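Local coordinates for protein B-agarase (Agarivorans gilvus, PDB 5Z6P) that probably hydrolyses the beta-glycosidic linkages of agarose, as a beta-agarase of glycoside hydrolase family 50, at residues A[289-303]-A[700-712]. Numbering follows the deposited sequence.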
ATOM      1  N   LYS A 289      27.569   8.136   1.066  1.00 22.59           N
ATOM      2  CA  LYS A 289      26.143   7.838   0.948  1.00 20.58           C
ATOM      3  C   LYS A 289      25.706   7.832  -0.521  1.00 22.59           C
ATOM      4  O   LYS A 289      26.298   8.499  -1.358  1.00 21.57           O
ATOM      5  CB  LYS A 289      25.293   8.851   1.723  1.00 18.14           C
ATOM      6  CG  LYS A 289      25.588   8.966   3.213  1.00 23.70           C
ATOM      7  CD  LYS A 289      24.827  10.157   3.796  1.00 24.27           C
ATOM      8  CE  LYS A 289      25.090  10.360   5.274  1.00 30.24           C
ATOM      9  NZ  LYS A 289      24.139  11.355   5.864  1.00 29.86           N
ATOM     10  N   TRP A 290      24.664   7.079  -0.834  1.00 20.22           N
ATOM     11  CA  TRP A 290      24.048   7.213  -2.131  1.00 17.50           C
ATOM     12  C   TRP A 290      23.282   8.515  -2.200  1.00 18.20           C
ATOM     13  O   TRP A 290      22.751   8.991  -1.210  1.00 20.27           O
ATOM     14  CB  TRP A 290      23.120   6.031  -2.422  1.00 18.49           C
ATOM     15  CG  TRP A 290      23.878   4.822  -2.884  1.00 18.05           C
ATOM     16  CD1 TRP A 290      24.137   3.687  -2.170  1.00 16.93           C
ATOM     17  CD2 TRP A 290      24.501   4.647  -4.161  1.00 16.31           C
ATOM     18  NE1 TRP A 290      24.873   2.809  -2.935  1.00 18.30           N
ATOM     19  CE2 TRP A 290      25.111   3.375  -4.157  1.00 15.70           C
ATOM     20  CE3 TRP A 290      24.599   5.440  -5.305  1.00 16.16           C
ATOM     21  CZ2 TRP A 290      25.803   2.879  -5.259  1.00 16.21           C
ATOM     22  CZ3 TRP A 290      25.289   4.942  -6.396  1.00 15.95           C
ATOM     23  CH2 TRP A 290      25.885   3.674  -6.363  1.00 16.85           C
ATOM     24  N   SER A 291      23.215   9.083  -3.387  1.00 18.58           N
ATOM     25  CA  SER A 291      22.498  10.312  -3.582  1.00 18.27           C
ATOM     26  C   SER A 291      21.979  10.383  -5.001  1.00 17.60           C
ATOM     27  O   SER A 291      22.539   9.769  -5.902  1.00 17.58           O
ATOM     28  CB  SER A 291      23.402  11.512  -3.294  1.00 19.33           C
ATOM     29  OG  SER A 291      22.692  12.731  -3.408  1.00 16.78           O
ATOM     30  N   LEU A 292      20.906  11.135  -5.190  1.00 14.11           N
ATOM     31  CA  LEU A 292      20.589  11.640  -6.512  1.00 17.61           C
ATOM     32  C   LEU A 292      21.360  12.962  -6.716  1.00 19.25           C
ATOM     33  O   LEU A 292      21.780  13.608  -5.748  1.00 17.12           O
ATOM     34  CB  LEU A 292      19.081  11.839  -6.676  1.00 14.05           C
ATOM     35  CG  LEU A 292      18.203  10.574  -6.799  1.00 16.13           C
ATOM     36  CD1 LEU A 292      16.733  10.851  -6.497  1.00 11.66           C
ATOM     37  CD2 LEU A 292      18.337   9.982  -8.178  1.00 16.65           C
ATOM     38  N   VAL A 293      21.551  13.340  -7.973  1.00 18.15           N
ATOM     39  CA  VAL A 293      22.141  14.618  -8.335  1.00 16.45           C
ATOM     40  C   VAL A 293      21.244  15.248  -9.386  1.00 19.82           C
ATOM     41  O   VAL A 293      20.812  14.540 -10.296  1.00 17.34           O
ATOM     42  CB  VAL A 293      23.579  14.439  -8.888  1.00 18.51           C
ATOM     43  CG1 VAL A 293      24.167  15.764  -9.295  1.00 18.11           C
ATOM     44  CG2 VAL A 293      24.468  13.745  -7.869  1.00 18.39           C
ATOM     45  N   ASP A 294      20.941  16.548  -9.272  1.00 16.99           N
ATOM     46  CA  ASP A 294      20.019  17.199 -10.212  1.00 16.94           C
ATOM     47  C   ASP A 294      20.754  17.578 -11.512  1.00 16.56           C
ATOM     48  O   ASP A 294      21.960  17.417 -11.596  1.00 20.04           O
ATOM     49  CB  ASP A 294      19.278  18.399  -9.529  1.00 16.23           C
ATOM     50  CG  ASP A 294      20.078  19.730  -9.505  1.00 21.65           C
ATOM     51  OD1 ASP A 294      21.154  19.855 -10.127  1.00 18.25           O
ATOM     52  OD2 ASP A 294      19.575  20.689  -8.854  1.00 19.18           O
ATOM     53  N   PRO A 295      20.029  18.025 -12.550  1.00 15.20           N
ATOM     54  CA  PRO A 295      20.707  18.272 -13.834  1.00 16.71           C
ATOM     55  C   PRO A 295      21.862  19.288 -13.782  1.00 22.82           C
ATOM     56  O   PRO A 295      22.737  19.258 -14.643  1.00 24.84           O
ATOM     57  CB  PRO A 295      19.585  18.797 -14.719  1.00 17.09           C
ATOM     58  CG  PRO A 295      18.355  18.153 -14.186  1.00 17.13           C
ATOM     59  CD  PRO A 295      18.564  18.024 -12.695  1.00 17.20           C
ATOM     60  N   GLU A 296      21.871  20.159 -12.778  1.00 24.13           N
ATOM     61  CA  GLU A 296      22.920  21.159 -12.648  1.00 21.75           C
ATOM     62  C   GLU A 296      23.981  20.772 -11.639  1.00 23.35           C
ATOM     63  O   GLU A 296      24.839  21.576 -11.318  1.00 22.86           O
ATOM     64  CB  GLU A 296      22.319  22.504 -12.252  1.00 23.14           C
ATOM     65  CG  GLU A 296      21.605  23.224 -13.382  1.00 21.58           C
ATOM     66  CD  GLU A 296      20.865  24.438 -12.887  1.00 22.58           C
ATOM     67  OE1 GLU A 296      20.853  24.643 -11.668  1.00 21.43           O
ATOM     68  OE2 GLU A 296      20.285  25.174 -13.709  1.00 25.56           O
ATOM     69  N   GLY A 297      23.918  19.550 -11.129  1.00 19.93           N
ATOM     70  CA  GLY A 297      24.940  19.053 -10.234  1.00 18.53           C
ATOM     71  C   GLY A 297      24.690  19.229  -8.743  1.00 20.79           C
ATOM     72  O   GLY A 297      25.499  18.816  -7.936  1.00 22.96           O
ATOM     73  N   TYR A 298      23.564  19.818  -8.365  1.00 20.80           N
ATOM     74  CA  TYR A 298      23.228  19.947  -6.945  1.00 19.97           C
ATOM     75  C   TYR A 298      22.755  18.639  -6.347  1.00 20.09           C
ATOM     76  O   TYR A 298      21.988  17.919  -6.961  1.00 23.18           O
ATOM     77  CB  TYR A 298      22.159  21.014  -6.749  1.00 15.76           C
ATOM     78  CG  TYR A 298      22.606  22.372  -7.203  1.00 20.19           C
ATOM     79  CD1 TYR A 298      23.256  23.240  -6.328  1.00 18.91           C
ATOM     80  CD2 TYR A 298      22.378  22.798  -8.503  1.00 19.20           C
ATOM     81  CE1 TYR A 298      23.669  24.480  -6.738  1.00 20.91           C
ATOM     82  CE2 TYR A 298      22.778  24.045  -8.920  1.00 22.02           C
ATOM     83  CZ  TYR A 298      23.429  24.882  -8.034  1.00 21.89           C
ATOM     84  OH  TYR A 298      23.826  26.120  -8.463  1.00 24.66           O
ATOM     85  N   PRO A 299      23.204  18.320  -5.135  1.00 22.48           N
ATOM     86  CA  PRO A 299      22.718  17.064  -4.564  1.00 18.72           C
ATOM     87  C   PRO A 299      21.190  17.067  -4.413  1.00 19.58           C
ATOM     88  O   PRO A 299      20.583  18.111  -4.196  1.00 19.69           O
ATOM     89  CB  PRO A 299      23.414  16.995  -3.208  1.00 18.83           C
ATOM     90  CG  PRO A 299      24.552  17.928  -3.301  1.00 18.44           C
ATOM     91  CD  PRO A 299      24.161  19.001  -4.254  1.00 19.55           C
ATOM     92  N   TYR A 300      20.575  15.899  -4.570  1.00 18.98           N
ATOM     93  CA  TYR A 300      19.127  15.826  -4.614  1.00 17.33           C
ATOM     94  C   TYR A 300      18.593  14.659  -3.788  1.00 14.23           C
ATOM     95  O   TYR A 300      19.149  13.570  -3.764  1.00 18.93           O
ATOM     96  CB  TYR A 300      18.663  15.743  -6.077  1.00 14.97           C
ATOM     97  CG  TYR A 300      17.157  15.713  -6.308  1.00 16.20           C
ATOM     98  CD1 TYR A 300      16.429  16.889  -6.435  1.00 13.45           C
ATOM     99  CD2 TYR A 300      16.475  14.503  -6.434  1.00 13.46           C
ATOM    100  CE1 TYR A 300      15.058  16.868  -6.659  1.00 17.23           C
ATOM    101  CE2 TYR A 300      15.100  14.471  -6.666  1.00 15.42           C
ATOM    102  CZ  TYR A 300      14.398  15.663  -6.779  1.00 13.85           C
ATOM    103  OH  TYR A 300      13.055  15.647  -7.014  1.00 15.47           O
ATOM    104  N   PHE A 301      17.512  14.932  -3.078  1.00 16.28           N
ATOM    105  CA  PHE A 301      16.796  13.938  -2.325  1.00 14.95           C
ATOM    106  C   PHE A 301      15.309  14.123  -2.685  1.00 17.60           C
ATOM    107  O   PHE A 301      14.791  15.238  -2.667  1.00 15.32           O
ATOM    108  CB  PHE A 301      17.066  14.096  -0.832  1.00 11.68           C
ATOM    109  CG  PHE A 301      16.522  12.972   0.019  1.00 14.66           C
ATOM    110  CD1 PHE A 301      17.282  11.835   0.266  1.00 15.52           C
ATOM    111  CD2 PHE A 301      15.256  13.069   0.597  1.00 17.17           C
ATOM    112  CE1 PHE A 301      16.796  10.809   1.057  1.00 14.65           C
ATOM    113  CE2 PHE A 301      14.752  12.051   1.387  1.00 16.54           C
ATOM    114  CZ  PHE A 301      15.520  10.920   1.627  1.00 17.80           C
ATOM    115  N   ALA A 302      14.637  13.037  -3.048  1.00 15.87           N
ATOM    116  CA  ALA A 302      13.286  13.138  -3.634  1.00 18.04           C
ATOM    117  C   ALA A 302      12.166  12.978  -2.614  1.00 14.72           C
ATOM    118  O   ALA A 302      11.979  11.905  -2.070  1.00 17.04           O
ATOM    119  CB  ALA A 302      13.112  12.102  -4.749  1.00 14.67           C
ATOM    120  N   THR A 303      11.409  14.045  -2.371  1.00 12.19           N
ATOM    121  CA  THR A 303      10.227  13.935  -1.515  1.00 12.96           C
ATOM    122  C   THR A 303       9.013  14.464  -2.268  1.00 13.54           C
ATOM    123  O   THR A 303       9.098  15.471  -2.969  1.00 18.48           O
ATOM    124  CB  THR A 303      10.387  14.701  -0.167  1.00 16.84           C
ATOM    125  OG1 THR A 303      10.695  16.079  -0.423  1.00 16.06           O
ATOM    126  CG2 THR A 303      11.504  14.076   0.678  1.00 18.57           C
ATOM    127  N   MET A 700       9.886   9.540   7.770  1.00 12.35           N
ATOM    128  CA  MET A 700      10.848  10.192   6.898  1.00 14.00           C
ATOM    129  C   MET A 700      12.263  10.282   7.462  1.00 16.08           C
ATOM    130  O   MET A 700      13.223  10.174   6.703  1.00 16.49           O
ATOM    131  CB  MET A 700      10.365  11.573   6.524  1.00 14.28           C
ATOM    132  CG  MET A 700       9.239  11.531   5.518  1.00 13.48           C
ATOM    133  SD  MET A 700       9.722  10.639   4.040  1.00 19.27           S
ATOM    134  CE  MET A 700      11.053  11.696   3.481  1.00 17.75           C
ATOM    135  N   GLN A 701      12.390  10.471   8.775  1.00 16.37           N
ATOM    136  CA  GLN A 701      13.698  10.599   9.416  1.00 15.05           C
ATOM    137  C   GLN A 701      14.509   9.356   9.126  1.00 16.16           C
ATOM    138  O   GLN A 701      15.700   9.383   8.831  1.00 17.23           O
ATOM    139  CB  GLN A 701      13.545  10.770  10.932  1.00 17.03           C
ATOM    140  CG  GLN A 701      12.875  12.042  11.372  1.00 16.59           C
ATOM    141  CD  GLN A 701      12.638  12.097  12.876  1.00 19.96           C
ATOM    142  OE1 GLN A 701      12.522  11.071  13.538  1.00 22.41           O
ATOM    143  NE2 GLN A 701      12.545  13.307  13.413  1.00 20.73           N
ATOM    144  N   THR A 702      13.789   8.258   9.230  1.00 14.54           N
ATOM    145  CA  THR A 702      14.266   6.928   9.025  1.00 16.53           C
ATOM    146  C   THR A 702      14.816   6.694   7.592  1.00 21.74           C
ATOM    147  O   THR A 702      15.805   5.969   7.386  1.00 21.39           O
ATOM    148  CB  THR A 702      13.100   6.003   9.410  1.00 20.04           C
ATOM    149  OG1 THR A 702      13.384   5.276  10.614  1.00 25.56           O
ATOM    150  CG2 THR A 702      12.662   5.192   8.322  1.00 12.54           C
ATOM    151  N   VAL A 703      14.231   7.367   6.612  1.00 19.41           N
ATOM    152  CA  VAL A 703      14.692   7.232   5.233  1.00 15.95           C
ATOM    153  C   VAL A 703      15.872   8.167   4.999  1.00 15.85           C
ATOM    154  O   VAL A 703      16.864   7.780   4.378  1.00 15.70           O
ATOM    155  CB  VAL A 703      13.565   7.526   4.228  1.00 16.76           C
ATOM    156  CG1 VAL A 703      14.061   7.392   2.785  1.00 14.49           C
ATOM    157  CG2 VAL A 703      12.360   6.600   4.491  1.00 14.90           C
ATOM    158  N   VAL A 704      15.764   9.392   5.500  1.00 17.99           N
ATOM    159  CA  VAL A 704      16.847  10.358   5.390  1.00 17.99           C
ATOM    160  C   VAL A 704      18.110   9.807   6.054  1.00 17.43           C
ATOM    161  O   VAL A 704      19.208  10.041   5.566  1.00 15.30           O
ATOM    162  CB  VAL A 704      16.467  11.718   6.010  1.00 20.69           C
ATOM    163  CG1 VAL A 704      17.632  12.675   5.954  1.00 24.38           C
ATOM    164  CG2 VAL A 704      15.308  12.314   5.260  1.00 19.78           C
ATOM    165  N   ASP A 705      17.935   9.045   7.132  1.00 18.38           N
ATOM    166  CA  ASP A 705      19.056   8.483   7.885  1.00 18.75           C
ATOM    167  C   ASP A 705      19.665   7.251   7.209  1.00 20.42           C
ATOM    168  O   ASP A 705      20.749   6.817   7.575  1.00 16.18           O
ATOM    169  CB  ASP A 705      18.634   8.096   9.305  1.00 17.05           C
ATOM    170  CG  ASP A 705      18.516   9.298  10.250  1.00 20.65           C
ATOM    171  OD1 ASP A 705      18.938  10.410   9.883  1.00 23.95           O
ATOM    172  OD2 ASP A 705      18.003   9.117  11.366  1.00 22.50           O
ATOM    173  N   ASN A 706      18.951   6.662   6.257  1.00 18.50           N
ATOM    174  CA  ASN A 706      19.453   5.448   5.623  1.00 18.79           C
ATOM    175  C   ASN A 706      20.285   5.801   4.401  1.00 17.43           C
ATOM    176  O   ASN A 706      19.797   6.416   3.453  1.00 16.68           O
ATOM    177  CB  ASN A 706      18.315   4.492   5.245  1.00 17.68           C
ATOM    178  CG  ASN A 706      18.830   3.143   4.792  1.00 16.33           C
ATOM    179  OD1 ASN A 706      19.557   3.056   3.803  1.00 15.94           O
ATOM    180  ND2 ASN A 706      18.472   2.089   5.519  1.00 13.67           N
ATOM    181  N   PRO A 707      21.550   5.385   4.409  1.00 17.65           N
ATOM    182  CA  PRO A 707      22.468   5.855   3.371  1.00 18.15           C
ATOM    183  C   PRO A 707      22.253   5.191   2.000  1.00 16.88           C
ATOM    184  O   PRO A 707      22.967   5.531   1.071  1.00 19.91           O
ATOM    185  CB  PRO A 707      23.846   5.502   3.945  1.00 18.44           C
ATOM    186  CG  PRO A 707      23.592   4.310   4.800  1.00 17.35           C
ATOM    187  CD  PRO A 707      22.206   4.469   5.364  1.00 20.06           C
ATOM    188  N   TYR A 708      21.291   4.286   1.866  1.00 18.61           N
ATOM    189  CA  TYR A 708      21.020   3.705   0.551  1.00 17.22           C
ATOM    190  C   TYR A 708      19.805   4.323  -0.106  1.00 16.52           C
ATOM    191  O   TYR A 708      19.502   4.035  -1.266  1.00 17.57           O
ATOM    192  CB  TYR A 708      20.849   2.191   0.658  1.00 18.83           C
ATOM    193  CG  TYR A 708      22.090   1.553   1.195  1.00 17.56           C
ATOM    194  CD1 TYR A 708      23.130   1.219   0.349  1.00 16.43           C
ATOM    195  CD2 TYR A 708      22.243   1.329   2.556  1.00 17.58           C
ATOM    196  CE1 TYR A 708      24.286   0.653   0.834  1.00 18.95           C
ATOM    197  CE2 TYR A 708      23.393   0.769   3.056  1.00 19.24           C
ATOM    198  CZ  TYR A 708      24.414   0.429   2.184  1.00 21.09           C
ATOM    199  OH  TYR A 708      25.565  -0.131   2.665  1.00 26.75           O
ATOM    200  N   PHE A 709      19.115   5.195   0.619  1.00 14.49           N
ATOM    201  CA  PHE A 709      17.898   5.768   0.076  1.00 14.46           C
ATOM    202  C   PHE A 709      18.055   7.211  -0.379  1.00 16.79           C
ATOM    203  O   PHE A 709      18.740   8.032   0.254  1.00 14.68           O
ATOM    204  CB  PHE A 709      16.769   5.639   1.093  1.00 16.11           C
ATOM    205  CG  PHE A 709      16.074   4.319   1.024  1.00 15.52           C
ATOM    206  CD1 PHE A 709      16.592   3.217   1.677  1.00 13.47           C
ATOM    207  CD2 PHE A 709      14.919   4.179   0.276  1.00 11.75           C
ATOM    208  CE1 PHE A 709      15.967   1.999   1.594  1.00 13.94           C
ATOM    209  CE2 PHE A 709      14.293   2.972   0.175  1.00 13.48           C
ATOM    210  CZ  PHE A 709      14.806   1.873   0.834  1.00 14.00           C
ATOM    211  N   VAL A 710      17.428   7.502  -1.511  1.00 12.83           N
ATOM    212  CA  VAL A 710      17.590   8.792  -2.137  1.00 12.01           C
ATOM    213  C   VAL A 710      16.253   9.515  -2.226  1.00 14.88           C
ATOM    214  O   VAL A 710      16.151  10.569  -2.830  1.00 18.34           O
ATOM    215  CB  VAL A 710      18.232   8.654  -3.541  1.00 15.26           C
ATOM    216  CG1 VAL A 710      19.647   8.049  -3.413  1.00 14.78           C
ATOM    217  CG2 VAL A 710      17.352   7.810  -4.490  1.00 15.24           C
ATOM    218  N   GLY A 711      15.233   8.940  -1.613  1.00 12.41           N
ATOM    219  CA  GLY A 711      13.916   9.553  -1.630  1.00 16.01           C
ATOM    220  C   GLY A 711      12.821   8.695  -1.027  1.00 15.93           C
ATOM    221  O   GLY A 711      13.042   7.521  -0.723  1.00 17.23           O
ATOM    222  N   ALA A 712      11.648   9.300  -0.833  1.00 16.01           N
ATOM    223  CA  ALA A 712      10.454   8.604  -0.365  1.00 16.19           C
ATOM    224  C   ALA A 712       9.187   9.334  -0.837  1.00 17.26           C
ATOM    225  O   ALA A 712       9.048  10.547  -0.678  1.00 14.78           O
ATOM    226  CB  ALA A 712      10.458   8.458   1.180  1.00 16.17           C
TER
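The ring of F301 lies against the backbone of V710 and G711: one face carries V710 O and G711 N, both displaced toward the rim, and G711 CA stands 4.0 Å from the ring centroid in a CH-pi contact. With CG anti to the backbone N (chi1 -171°), F301 extends toward helix 689-704, where its CZ meets V704 CG2 at 3.9 Å and V703 CG1 lies at the edge of the F301 ring. T303 CG2 touches M700 CE. V710 turns its methyls to strand 289-293, the outer arm of the hairpin, CG1 resting on S291 CA at 3.6 Å and CG2 against the isobutyl end of L292. Two hydrogen bonds fix the parallel register: A302 N gives to V710 O (2.9 Å), in the carbonyl plane on a lone pair, and A302 O receives A712 N almost head-on. W290 N donates a hydrogen bond to P707 O, while CD1 of its five-membered ring meets Y708 CD1 rim to rim, the planes at 42°; W290 NE1 is hydrogen-bonded to D661 OD1. An Asx turn, N706 OD1 accepting from Y708 N, shapes the helix-to-strand link. Strand 299-305, the hairpin's inner arm, pairs in parallel with 709-714, consistent with first and last strands closing a (beta/alpha)8 barrel.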